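PDB 4BLO: packaging enzyme P4 from Pseudomonas phage phi6, which hydrolyses nucleoside triphosphates as a hexameric RecA-like P-loop ATPase and probably uses that energy to drive viral RNA into the phage capsid. Local coordinates for residues 99-110 against 215-226. Sequence-based numbering, arbitrary orientation.
Sequences SVPGLARKPVTH and DISNLFTQYDCS
Arg105 and Asp224 form the salt bridge of this contact, NH2 to OD1 at 2.9 Å. The bond is nearly straight (N-H...O 167°) and lies close to the guanidinium plane; OD1 takes it on its syn side, with the two flat groups turned 76° apart. CG of Arg105 stands between its own backbone N and carbonyl carbon (chi1 56°), and the extended chain beyond it carries the guanidinium back to the loop after helix 208-222. Leu103 CD1 covers one guanidinium face, 3.5 Å above its centre. The other carboxylate oxygen, OD2, pairs with Arg12, so two arginines share Asp224 and would be expected to stabilise its negative charge.

At the far end of the contact Asp215 OD1 receives two weak hydrogen bonds, from Val100 N (3.3 Å) and from Ser99 OG, while its OD2 bridges to Arg195 of a neighbouring subunit.

Van der Waals packing runs between these polar ends, beginning beside Asp215 with Val100: CG1 meets Leu219 CD1 at 3.8 Å, and CG2 lies against Asn218 CB and the carbonyl oxygen of Asp215. Farther along, Leu103 CD1 rests on the Thr221 carbonyl, and Pro107 CB touches Thr221 CG2 at 3.7 Å, the two side chains pointing the same way. The side chains of Val108 and Asp224 cross at about a right angle, with Val108 CB and CG2 against OD1.

His110 closes the contact by a CH-pi interaction, Ser226 CB standing 3.5 Å from the ring centroid over one face; His110 NE2 is hydrogen-bonded to Ser119 OG.

Helix 208-222 leads into central-sheet strand 226-231 of the RecA-like P-loop core; segment 99-110 straps that helix outside the sheet, from Ser99, which packs on a neighbouring subunit, to the short hairpin of strands 109-110 and 117-118, with helix 7-22 beside Arg105 and Asp224.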
ATOM      1  N   SER L  99     -13.723   4.122  21.706  1.00 34.60           N
ATOM      2  CA  SER L  99     -15.072   3.735  21.337  1.00 35.57           C
ATOM      3  C   SER L  99     -16.018   4.485  22.237  1.00 43.17           C
ATOM      4  O   SER L  99     -15.720   4.656  23.428  1.00 45.19           O
ATOM      5  CB  SER L  99     -15.279   2.230  21.428  1.00 41.14           C
ATOM      6  OG  SER L  99     -14.741   1.669  20.248  1.00 62.14           O
ATOM      7  N   VAL L 100     -17.121   4.999  21.685  1.00 37.41           N
ATOM      8  CA  VAL L 100     -17.997   5.770  22.538  1.00 37.89           C
ATOM      9  C   VAL L 100     -18.644   4.788  23.562  1.00 43.17           C
ATOM     10  O   VAL L 100     -19.036   3.668  23.193  1.00 41.85           O
ATOM     11  CB  VAL L 100     -18.985   6.716  21.786  1.00 41.36           C
ATOM     12  CG1 VAL L 100     -18.364   7.270  20.506  1.00 40.18           C
ATOM     13  CG2 VAL L 100     -20.323   6.065  21.498  1.00 40.66           C
ATOM     14  N   PRO L 101     -18.602   5.158  24.871  1.00 42.01           N
ATOM     15  CA  PRO L 101     -19.122   4.254  25.916  1.00 42.47           C
ATOM     16  C   PRO L 101     -20.623   4.011  25.830  1.00 47.69           C
ATOM     17  O   PRO L 101     -21.371   4.856  25.341  1.00 49.92           O
ATOM     18  CB  PRO L 101     -18.777   4.981  27.217  1.00 45.96           C
ATOM     19  CG  PRO L 101     -17.736   5.990  26.853  1.00 50.71           C
ATOM     20  CD  PRO L 101     -18.092   6.411  25.465  1.00 44.86           C
ATOM     21  N   GLY L 102     -21.038   2.846  26.304  1.00 44.20           N
ATOM     22  CA  GLY L 102     -22.434   2.435  26.361  1.00 43.98           C
ATOM     23  C   GLY L 102     -23.166   3.075  27.521  1.00 50.30           C
ATOM     24  O   GLY L 102     -22.547   3.725  28.372  1.00 49.89           O
ATOM     25  N   LEU L 103     -24.501   2.894  27.549  1.00 48.73           N
ATOM     26  CA  LEU L 103     -25.389   3.446  28.563  1.00 50.93           C
ATOM     27  C   LEU L 103     -25.643   2.443  29.678  1.00 59.00           C
ATOM     28  O   LEU L 103     -26.131   1.336  29.424  1.00 59.02           O
ATOM     29  CB  LEU L 103     -26.726   3.849  27.921  1.00 51.18           C
ATOM     30  CG  LEU L 103     -27.068   5.322  27.785  1.00 56.85           C
ATOM     31  CD1 LEU L 103     -28.521   5.467  27.441  1.00 58.61           C
ATOM     32  CD2 LEU L 103     -26.791   6.102  29.059  1.00 61.93           C
ATOM     33  N   ALA L 104     -25.342   2.839  30.919  1.00 59.04           N
ATOM     34  CA  ALA L 104     -25.552   1.973  32.082  1.00 61.48           C
ATOM     35  C   ALA L 104     -27.049   1.840  32.403  1.00 67.23           C
ATOM     36  O   ALA L 104     -27.485   0.804  32.906  1.00 69.25           O
ATOM     37  CB  ALA L 104     -24.799   2.510  33.282  1.00 63.91           C
ATOM     38  N   ARG L 105     -27.825   2.877  32.101  1.00 62.27           N
ATOM     39  CA  ARG L 105     -29.274   2.877  32.292  1.00 62.84           C
ATOM     40  C   ARG L 105     -29.966   2.249  31.070  1.00 65.15           C
ATOM     41  O   ARG L 105     -29.309   1.966  30.069  1.00 63.28           O
ATOM     42  CB  ARG L 105     -29.792   4.317  32.537  1.00 62.41           C
ATOM     43  CG  ARG L 105     -29.430   5.311  31.435  1.00 62.65           C
ATOM     44  CD  ARG L 105     -30.091   6.653  31.616  1.00 71.62           C
ATOM     45  NE  ARG L 105     -29.834   7.538  30.479  1.00 83.81           N
ATOM     46  CZ  ARG L 105     -30.572   7.580  29.371  1.00 96.65           C
ATOM     47  NH1 ARG L 105     -31.615   6.766  29.227  1.00 80.91           N
ATOM     48  NH2 ARG L 105     -30.256   8.414  28.387  1.00 76.44           N
ATOM     49  N   LYS L 106     -31.286   2.023  31.160  1.00 62.34           N
ATOM     50  CA  LYS L 106     -32.093   1.502  30.054  1.00 60.19           C
ATOM     51  C   LYS L 106     -32.244   2.635  29.007  1.00 56.66           C
ATOM     52  O   LYS L 106     -32.520   3.777  29.406  1.00 56.64           O
ATOM     53  CB  LYS L 106     -33.467   1.011  30.581  1.00 65.91           C
ATOM     54  CG  LYS L 106     -34.322   0.291  29.535  1.00 80.09           C
ATOM     55  CD  LYS L 106     -35.181  -0.798  30.157  1.00 90.44           C
ATOM     56  CE  LYS L 106     -35.610  -1.832  29.139  1.00 96.25           C
ATOM     57  NZ  LYS L 106     -36.099  -3.083  29.782  1.00104.01           N
ATOM     58  N   PRO L 107     -32.007   2.388  27.697  1.00 47.10           N
ATOM     59  CA  PRO L 107     -32.143   3.491  26.716  1.00 44.55           C
ATOM     60  C   PRO L 107     -33.603   3.894  26.456  1.00 46.57           C
ATOM     61  O   PRO L 107     -34.477   3.034  26.541  1.00 45.98           O
ATOM     62  CB  PRO L 107     -31.496   2.941  25.440  1.00 43.37           C
ATOM     63  CG  PRO L 107     -31.214   1.520  25.691  1.00 47.91           C
ATOM     64  CD  PRO L 107     -31.667   1.111  27.043  1.00 46.20           C
ATOM     65  N   VAL L 108     -33.852   5.198  26.141  1.00 42.18           N
ATOM     66  CA  VAL L 108     -35.168   5.781  25.824  1.00 43.10           C
ATOM     67  C   VAL L 108     -35.726   5.098  24.563  1.00 47.33           C
ATOM     68  O   VAL L 108     -35.051   5.043  23.529  1.00 47.08           O
ATOM     69  CB  VAL L 108     -35.103   7.335  25.679  1.00 45.67           C
ATOM     70  CG1 VAL L 108     -36.161   7.871  24.720  1.00 44.93           C
ATOM     71  CG2 VAL L 108     -35.216   8.024  27.033  1.00 47.71           C
ATOM     72  N   THR L 109     -36.929   4.544  24.671  1.00 44.88           N
ATOM     73  CA  THR L 109     -37.563   3.839  23.566  1.00 44.48           C
ATOM     74  C   THR L 109     -38.250   4.849  22.614  1.00 48.86           C
ATOM     75  O   THR L 109     -38.459   6.000  23.006  1.00 51.01           O
ATOM     76  CB  THR L 109     -38.508   2.733  24.079  1.00 53.89           C
ATOM     77  OG1 THR L 109     -39.325   3.213  25.153  1.00 57.76           O
ATOM     78  CG2 THR L 109     -37.758   1.492  24.511  1.00 48.03           C
ATOM     79  N   HIS L 110     -38.528   4.428  21.349  1.00 42.78           N
ATOM     80  CA  HIS L 110     -39.150   5.222  20.280  1.00 41.99           C
ATOM     81  C   HIS L 110     -40.196   4.382  19.511  1.00 45.90           C
ATOM     82  O   HIS L 110     -40.200   3.149  19.604  1.00 45.00           O
ATOM     83  CB  HIS L 110     -38.066   5.740  19.300  1.00 40.12           C
ATOM     84  CG  HIS L 110     -37.062   6.670  19.908  1.00 42.39           C
ATOM     85  ND1 HIS L 110     -37.151   8.037  19.738  1.00 44.54           N
ATOM     86  CD2 HIS L 110     -35.959   6.396  20.644  1.00 44.12           C
ATOM     87  CE1 HIS L 110     -36.118   8.552  20.384  1.00 43.94           C
ATOM     88  NE2 HIS L 110     -35.375   7.606  20.951  1.00 43.88           N
ATOM     89  N   ASP L 215     -20.101   3.176  17.154  1.00 28.69           N
ATOM     90  CA  ASP L 215     -19.760   4.438  17.808  1.00 29.75           C
ATOM     91  C   ASP L 215     -20.843   5.493  17.524  1.00 34.35           C
ATOM     92  O   ASP L 215     -21.224   6.236  18.430  1.00 35.18           O
ATOM     93  CB  ASP L 215     -18.377   4.937  17.346  1.00 31.61           C
ATOM     94  CG  ASP L 215     -17.189   4.220  17.950  1.00 39.16           C
ATOM     95  OD1 ASP L 215     -17.404   3.331  18.812  1.00 44.29           O
ATOM     96  OD2 ASP L 215     -16.040   4.576  17.598  1.00 35.65           O
ATOM     97  N   ILE L 216     -21.355   5.536  16.277  1.00 29.45           N
ATOM     98  CA  ILE L 216     -22.429   6.456  15.892  1.00 29.73           C
ATOM     99  C   ILE L 216     -23.730   6.024  16.621  1.00 37.29           C
ATOM    100  O   ILE L 216     -24.402   6.871  17.208  1.00 36.96           O
ATOM    101  CB  ILE L 216     -22.585   6.538  14.351  1.00 30.80           C
ATOM    102  CG1 ILE L 216     -21.446   7.361  13.725  1.00 29.95           C
ATOM    103  CG2 ILE L 216     -23.935   7.097  13.958  1.00 31.28           C
ATOM    104  CD1 ILE L 216     -21.194   7.111  12.252  1.00 25.18           C
ATOM    105  N   SER L 217     -24.035   4.707  16.637  1.00 34.99           N
ATOM    106  CA  SER L 217     -25.225   4.167  17.296  1.00 35.30           C
ATOM    107  C   SER L 217     -25.237   4.508  18.783  1.00 42.69           C
ATOM    108  O   SER L 217     -26.244   5.013  19.276  1.00 43.90           O
ATOM    109  CB  SER L 217     -25.317   2.658  17.095  1.00 36.13           C
ATOM    110  OG  SER L 217     -26.562   2.144  17.540  1.00 41.52           O
ATOM    111  N   ASN L 218     -24.108   4.287  19.483  1.00 41.58           N
ATOM    112  CA  ASN L 218     -23.990   4.557  20.924  1.00 42.69           C
ATOM    113  C   ASN L 218     -24.067   6.069  21.222  1.00 47.51           C
ATOM    114  O   ASN L 218     -24.641   6.461  22.240  1.00 48.53           O
ATOM    115  CB  ASN L 218     -22.725   3.935  21.501  1.00 37.91           C
ATOM    116  CG  ASN L 218     -22.686   2.419  21.476  1.00 50.62           C
ATOM    117  OD1 ASN L 218     -21.608   1.808  21.456  1.00 54.33           O
ATOM    118  ND2 ASN L 218     -23.846   1.771  21.500  1.00 31.25           N
ATOM    119  N   LEU L 219     -23.555   6.902  20.299  1.00 42.26           N
ATOM    120  CA  LEU L 219     -23.622   8.360  20.383  1.00 42.20           C
ATOM    121  C   LEU L 219     -25.103   8.793  20.404  1.00 47.86           C
ATOM    122  O   LEU L 219     -25.489   9.639  21.206  1.00 49.94           O
ATOM    123  CB  LEU L 219     -22.875   8.957  19.173  1.00 40.50           C
ATOM    124  CG  LEU L 219     -21.966  10.177  19.366  1.00 43.78           C
ATOM    125  CD1 LEU L 219     -20.967   9.991  20.485  1.00 43.42           C
ATOM    126  CD2 LEU L 219     -21.223  10.487  18.093  1.00 41.43           C
ATOM    127  N   PHE L 220     -25.946   8.143  19.583  1.00 42.48           N
ATOM    128  CA  PHE L 220     -27.385   8.414  19.535  1.00 41.42           C
ATOM    129  C   PHE L 220     -28.105   7.789  20.727  1.00 50.24           C
ATOM    130  O   PHE L 220     -29.079   8.376  21.201  1.00 53.68           O
ATOM    131  CB  PHE L 220     -28.003   7.925  18.221  1.00 40.21           C
ATOM    132  CG  PHE L 220     -27.491   8.623  16.980  1.00 38.82           C
ATOM    133  CD1 PHE L 220     -27.108   9.959  17.018  1.00 40.73           C
ATOM    134  CD2 PHE L 220     -27.435   7.957  15.764  1.00 38.98           C
ATOM    135  CE1 PHE L 220     -26.645  10.605  15.868  1.00 40.94           C
ATOM    136  CE2 PHE L 220     -26.985   8.609  14.610  1.00 40.58           C
ATOM    137  CZ  PHE L 220     -26.593   9.928  14.669  1.00 38.75           C
ATOM    138  N   THR L 221     -27.634   6.619  21.225  1.00 45.49           N
ATOM    139  CA  THR L 221     -28.233   5.940  22.385  1.00 46.59           C
ATOM    140  C   THR L 221     -28.061   6.807  23.638  1.00 53.98           C
ATOM    141  O   THR L 221     -28.993   6.937  24.427  1.00 57.56           O
ATOM    142  CB  THR L 221     -27.625   4.541  22.583  1.00 48.77           C
ATOM    143  OG1 THR L 221     -27.678   3.823  21.344  1.00 48.63           O
ATOM    144  CG2 THR L 221     -28.319   3.746  23.686  1.00 39.08           C
ATOM    145  N   GLN L 222     -26.883   7.428  23.787  1.00 48.63           N
ATOM    146  CA  GLN L 222     -26.541   8.303  24.900  1.00 48.28           C
ATOM    147  C   GLN L 222     -27.353   9.618  24.884  1.00 50.23           C
ATOM    148  O   GLN L 222     -27.632  10.158  25.961  1.00 51.09           O
ATOM    149  CB  GLN L 222     -25.050   8.625  24.848  1.00 48.55           C
ATOM    150  CG  GLN L 222     -24.433   8.719  26.223  1.00 74.84           C
ATOM    151  CD  GLN L 222     -22.946   8.492  26.163  1.00 97.11           C
ATOM    152  OE1 GLN L 222     -22.202   9.319  25.618  1.00 91.19           O
ATOM    153  NE2 GLN L 222     -22.482   7.374  26.734  1.00 85.63           N
ATOM    154  N   TYR L 223     -27.720  10.125  23.678  1.00 42.34           N
ATOM    155  CA  TYR L 223     -28.450  11.390  23.523  1.00 42.46           C
ATOM    156  C   TYR L 223     -29.942  11.186  23.138  1.00 48.25           C
ATOM    157  O   TYR L 223     -30.599  12.129  22.699  1.00 47.19           O
ATOM    158  CB  TYR L 223     -27.725  12.302  22.517  1.00 40.85           C
ATOM    159  CG  TYR L 223     -26.315  12.645  22.951  1.00 39.85           C
ATOM    160  CD1 TYR L 223     -26.063  13.184  24.204  1.00 42.42           C
ATOM    161  CD2 TYR L 223     -25.234  12.441  22.103  1.00 38.75           C
ATOM    162  CE1 TYR L 223     -24.766  13.479  24.617  1.00 41.32           C
ATOM    163  CE2 TYR L 223     -23.931  12.748  22.500  1.00 39.44           C
ATOM    164  CZ  TYR L 223     -23.703  13.281  23.752  1.00 45.47           C
ATOM    165  OH  TYR L 223     -22.418  13.598  24.141  1.00 47.44           O
ATOM    166  N   ASP L 224     -30.475   9.966  23.372  1.00 46.34           N
ATOM    167  CA  ASP L 224     -31.866   9.534  23.161  1.00 46.58           C
ATOM    168  C   ASP L 224     -32.393   9.812  21.741  1.00 49.31           C
ATOM    169  O   ASP L 224     -33.583  10.119  21.572  1.00 49.37           O
ATOM    170  CB  ASP L 224     -32.806  10.169  24.203  1.00 51.08           C
ATOM    171  CG  ASP L 224     -32.431   9.973  25.659  1.00 65.96           C
ATOM    172  OD1 ASP L 224     -31.834   8.912  25.987  1.00 67.28           O
ATOM    173  OD2 ASP L 224     -32.796  10.842  26.483  1.00 73.49           O
ATOM    174  N   CYS L 225     -31.509   9.678  20.726  1.00 44.45           N
ATOM    175  CA  CYS L 225     -31.831   9.894  19.307  1.00 42.52           C
ATOM    176  C   CYS L 225     -32.235   8.585  18.640  1.00 43.78           C
ATOM    177  O   CYS L 225     -31.676   7.524  18.946  1.00 42.30           O
ATOM    178  CB  CYS L 225     -30.653  10.516  18.562  1.00 41.33           C
ATOM    179  SG  CYS L 225     -30.031  12.062  19.266  1.00 46.42           S
ATOM    180  N   SER L 226     -33.148   8.683  17.675  1.00 38.80           N
ATOM    181  CA  SER L 226     -33.569   7.594  16.802  1.00 37.21           C
ATOM    182  C   SER L 226     -33.317   8.064  15.358  1.00 37.14           C
ATOM    183  O   SER L 226     -34.112   8.825  14.796  1.00 37.07           O
ATOM    184  CB  SER L 226     -35.023   7.215  17.046  1.00 42.83           C
ATOM    185  OG  SER L 226     -35.340   6.040  16.319  1.00 51.61           O
TER